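Local coordinates for protein ornithine carbamoyltransferase, mitochondrial (Coccidioides immitis, PDB 3SDS) that catalyses the transfer of the carbamoyl group from carbamoyl phosphate to L-ornithine, giving L-citrulline and phosphate in arginine biosynthesis, at residues A[71-74]-A[80-83]; A[87-90]-A[94-97]. All blocks are in the same frame, centred on the assembly; numbering follows the deposited sequence.

Contact 1: residues A[71-74]-A[80-83]; sequences MMFS and TRVS
F73, the last residue of strand 68-73, reaches across to T80 and R81 at the start of helix 78-90, inside the beta-alpha-beta unit of the carbamoyl phosphate domain. The packing is densest at the far end of the ring. CG of R81 lies close to the ring plane, meeting the edge 3.6 Å from CE1 of F73. The T80 methyl comes in obliquely, its CG2 3.8 Å from CZ of F73. A flat aromatic suits this place because its broad, rigid ring offers carbon to both helix residues at once. The F73 side chain leaves the strand toward the helix, and CG, anti to the carbonyl carbon (chi1 -60°), extends the ring to meet it.

The looser side belongs to M71, whose flexible thioether chain brings CE to 4.4 Å from CG of R81. M72, between the two on the strand, is partly exposed, turned from the helix and packed on I125 of strand 124-128.

Threonine fits its position by dividing its branches: the methyl goes to the ring, while OG1 is hydrogen-bonded to NH2 of R334; T80 and R334 both probably bind carbamoyl phosphate, as in related enzymes. R81 likewise lends its aliphatic part here and sends its charge onward. Its chain bends at chi3 (110°), and NE forms a salt bridge with the E85 carboxylate oxygen OE1.

Contact 2: residues A[87-90]-A[94-97]; sequences AVVK and HPMF
V88 is the first residue of segment 87-90 to touch the following strand, and its CG1 methyl does the work. CG1 of V88 sits 3.8 Å from CD of P95 and 3.9 Å from the backbone N of H94, so one methyl lies against both the H94 nitrogen and the proline ring. With CG1 anti to the backbone N (chi1 178°), it is this branch that extends to the strand. The V88 and P95 side chains run past one another in opposite directions. V88 also packs on L342 of helix 327-347, and a short branched side chain suits a place with both a strand and a second helix beside it.

One residue on, V89 uses its other branch: CG2 of V89 approaches CD of P95 at 4.1 Å, a looser touch made at an angle. The CD methylene of P95 thus receives a methyl from each valine. Proline suits this spot, since its ring places the CD methylene on the backbone nitrogen and offers the helix apolar carbon.

V89 and P95 both pack on H94 of the second subunit as well, so the cluster extends into the trimer interface. H94 of this chain has its CB directed away from the helix, and its NE2 is hydrogen-bonded to OE2 of E85 of the third subunit, which gives the buried imidazole a polar partner. No hydrogen bond joins the two segments. Such apolar packing of a helix's last turn on the start of the following parallel strand is characteristic of the return from helix to sheet in a beta-alpha-beta crossover.

In the fold
Contacts 1 and 2 lie at opposite ends of helix 78-90, their centres about 10 Å apart, and each sets it against one of two adjacent parallel strands, 68-73 and 94-98. Both are buried. Contact 1 stands at the probable carbamoyl phosphate site and mixes aromatic and aliphatic packing with polar groups directed to other partners; contact 2, farther from that site, joins its segments by aliphatic side-chain packing, with no hydrogen bond. F97, on segment 94-97, packs back onto contact 1: its CE1 lies 3.6 Å from CD1 of F73, and its ring forms a cation-pi contact with R81. N of M71 probably hydrogen-bonds to O of M96 at 2.8 Å. Both contacts also touch the second subunit.

Contact 1: residues A[71-74]-A[80-83]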
loop_
_atom_site.group_PDB
_atom_site.type_symbol
_atom_site.label_atom_id
_atom_site.label_comp_id
_atom_site.label_asym_id
_atom_site.label_seq_id
_atom_site.Cartn_x
_atom_site.Cartn_y
_atom_site.Cartn_z
ATOM N N MET A 71 7.463 -2.170 -6.784
ATOM C CA MET A 71 8.571 -2.477 -5.865
ATOM C C MET A 71 8.512 -3.949 -5.456
ATOM O O MET A 71 7.562 -4.382 -4.780
ATOM C CB MET A 71 8.509 -1.601 -4.608
ATOM C CG MET A 71 8.399 -0.101 -4.854
ATOM S SD MET A 71 8.262 0.872 -3.322
ATOM C CE MET A 71 6.611 0.507 -2.752
ATOM N N MET A 72 9.506 -4.728 -5.879
ATOM C CA MET A 72 9.548 -6.161 -5.515
ATOM C C MET A 72 10.621 -6.477 -4.467
ATOM O O MET A 72 11.828 -6.428 -4.764
ATOM C CB MET A 72 9.728 -7.044 -6.749
ATOM C CG MET A 72 8.488 -7.122 -7.610
ATOM S SD MET A 72 8.789 -7.828 -9.243
ATOM C CE MET A 72 8.613 -9.577 -8.888
ATOM N N PHE A 73 10.186 -6.801 -3.251
ATOM C CA PHE A 73 11.124 -7.051 -2.168
ATOM C C PHE A 73 11.085 -8.487 -1.636
ATOM O O PHE A 73 10.030 -8.972 -1.235
ATOM C CB PHE A 73 10.943 -6.023 -1.038
ATOM C CG PHE A 73 11.151 -4.581 -1.476
ATOM C CD1 PHE A 73 10.411 -3.565 -0.915
ATOM C CD2 PHE A 73 12.076 -4.249 -2.458
ATOM C CE1 PHE A 73 10.592 -2.249 -1.314
ATOM C CE2 PHE A 73 12.253 -2.936 -2.868
ATOM C CZ PHE A 73 11.511 -1.934 -2.293
ATOM N N SER A 74 12.247 -9.147 -1.635
ATOM C CA SER A 74 12.402 -10.549 -1.205
ATOM C C SER A 74 12.545 -10.763 0.306
ATOM O O SER A 74 12.177 -11.821 0.848
ATOM C CB SER A 74 13.615 -11.177 -1.901
ATOM O OG SER A 74 13.243 -11.714 -3.166
ATOM N N THR A 80 14.574 1.281 2.518
ATOM C CA THR A 80 14.520 1.433 1.051
ATOM C C THR A 80 13.112 1.796 0.553
ATOM O O THR A 80 12.964 2.647 -0.365
ATOM C CB THR A 80 15.099 0.205 0.279
ATOM O OG1 THR A 80 16.516 0.370 0.138
ATOM C CG2 THR A 80 14.474 0.060 -1.145
ATOM N N ARG A 81 12.101 1.220 1.149
ATOM C CA ARG A 81 10.746 1.495 0.784
ATOM C C ARG A 81 10.407 2.935 0.994
ATOM O O ARG A 81 9.824 3.556 0.177
ATOM C CB ARG A 81 9.859 0.689 1.684
ATOM C CG ARG A 81 8.851 -0.102 0.985
ATOM C CD ARG A 81 7.884 -0.647 1.940
ATOM N NE ARG A 81 6.613 0.004 1.777
ATOM C CZ ARG A 81 5.577 -0.240 2.532
ATOM N NH1 ARG A 81 5.669 -1.098 3.500
ATOM N NH2 ARG A 81 4.463 0.376 2.313
ATOM N N VAL A 82 10.752 3.457 2.143
ATOM C CA VAL A 82 10.403 4.829 2.505
ATOM C C VAL A 82 10.845 5.853 1.457
ATOM O O VAL A 82 10.060 6.707 1.077
ATOM C CB VAL A 82 10.918 5.231 3.904
ATOM C CG1 VAL A 82 10.502 6.665 4.237
ATOM C CG2 VAL A 82 10.415 4.261 4.965
ATOM N N SER A 83 12.087 5.759 0.989
ATOM C CA SER A 83 12.642 6.697 0.003
ATOM C C SER A 83 12.139 6.506 -1.450
ATOM O O SER A 83 11.941 7.493 -2.180
ATOM C CB SER A 83 14.165 6.633 0.033
ATOM O OG SER A 83 14.631 5.313 -0.241
#

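Contact 2: residues A[87-90]-A[94-97]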
loop_
_atom_site.group_PDB
_atom_site.type_symbol
_atom_site.label_atom_id
_atom_site.label_comp_id
_atom_site.label_asym_id
_atom_site.label_seq_id
_atom_site.Cartn_x
_atom_site.Cartn_y
_atom_site.Cartn_z
ATOM N N ALA A 87 9.962 9.287 -3.459
ATOM C CA ALA A 87 10.505 9.755 -4.732
ATOM C C ALA A 87 9.519 9.642 -5.881
ATOM O O ALA A 87 9.339 10.588 -6.658
ATOM C CB ALA A 87 11.765 9.006 -5.064
ATOM N N VAL A 88 8.879 8.484 -5.989
ATOM C CA VAL A 88 7.841 8.291 -6.993
ATOM C C VAL A 88 6.738 9.348 -6.842
ATOM O O VAL A 88 6.336 9.969 -7.830
ATOM C CB VAL A 88 7.262 6.866 -6.901
ATOM C CG1 VAL A 88 6.138 6.646 -7.914
ATOM C CG2 VAL A 88 8.377 5.828 -7.089
ATOM N N VAL A 89 6.273 9.577 -5.613
ATOM C CA VAL A 89 5.150 10.501 -5.368
ATOM C C VAL A 89 5.453 11.978 -5.723
ATOM O O VAL A 89 4.594 12.666 -6.266
ATOM C CB VAL A 89 4.590 10.358 -3.928
ATOM C CG1 VAL A 89 3.605 11.505 -3.582
ATOM C CG2 VAL A 89 3.933 9.001 -3.747
ATOM N N LYS A 90 6.661 12.465 -5.430
ATOM C CA LYS A 90 7.075 13.806 -5.898
ATOM C C LYS A 90 6.855 13.980 -7.403
ATOM O O LYS A 90 6.457 15.084 -7.850
ATOM C CB LYS A 90 8.530 14.123 -5.535
ATOM C CG LYS A 90 8.735 14.640 -4.111
ATOM C CD LYS A 90 8.512 16.144 -4.039
ATOM C CE LYS A 90 7.855 16.617 -2.700
ATOM N NZ LYS A 90 8.316 15.896 -1.460
ATOM N N HIS A 94 2.384 6.481 -8.978
ATOM C CA HIS A 94 1.983 5.530 -7.924
ATOM C C HIS A 94 2.955 4.346 -7.665
ATOM O O HIS A 94 3.247 3.556 -8.568
ATOM C CB HIS A 94 0.567 5.007 -8.170
ATOM C CG HIS A 94 0.116 3.987 -7.163
ATOM N ND1 HIS A 94 -0.321 4.328 -5.897
ATOM C CD2 HIS A 94 0.040 2.635 -7.235
ATOM C CE1 HIS A 94 -0.649 3.229 -5.236
ATOM N NE2 HIS A 94 -0.440 2.187 -6.025
ATOM N N PRO A 95 3.463 4.236 -6.430
ATOM C CA PRO A 95 4.322 3.132 -5.971
ATOM C C PRO A 95 3.566 1.892 -5.446
ATOM O O PRO A 95 2.718 2.014 -4.560
ATOM C CB PRO A 95 5.125 3.778 -4.843
ATOM C CG PRO A 95 4.243 4.845 -4.321
ATOM C CD PRO A 95 3.468 5.363 -5.477
ATOM N N MET A 96 3.879 0.711 -5.975
ATOM C CA MET A 96 3.127 -0.508 -5.627
ATOM C C MET A 96 4.020 -1.499 -4.878
ATOM O O MET A 96 5.042 -1.963 -5.407
ATOM C CB MET A 96 2.505 -1.126 -6.883
ATOM C CG MET A 96 1.924 -2.504 -6.715
ATOM S SD MET A 96 1.090 -3.108 -8.212
ATOM C CE MET A 96 2.448 -3.457 -9.337
ATOM N N PHE A 97 3.644 -1.800 -3.639
ATOM C CA PHE A 97 4.480 -2.634 -2.770
ATOM C C PHE A 97 4.121 -4.101 -2.887
ATOM O O PHE A 97 3.001 -4.489 -2.644
ATOM C CB PHE A 97 4.382 -2.175 -1.315
ATOM C CG PHE A 97 5.098 -3.075 -0.351
ATOM C CD1 PHE A 97 6.479 -3.268 -0.443
ATOM C CD2 PHE A 97 4.407 -3.718 0.664
ATOM C CE1 PHE A 97 7.165 -4.114 0.468
ATOM C CE2 PHE A 97 5.083 -4.557 1.585
ATOM C CZ PHE A 97 6.464 -4.754 1.484
#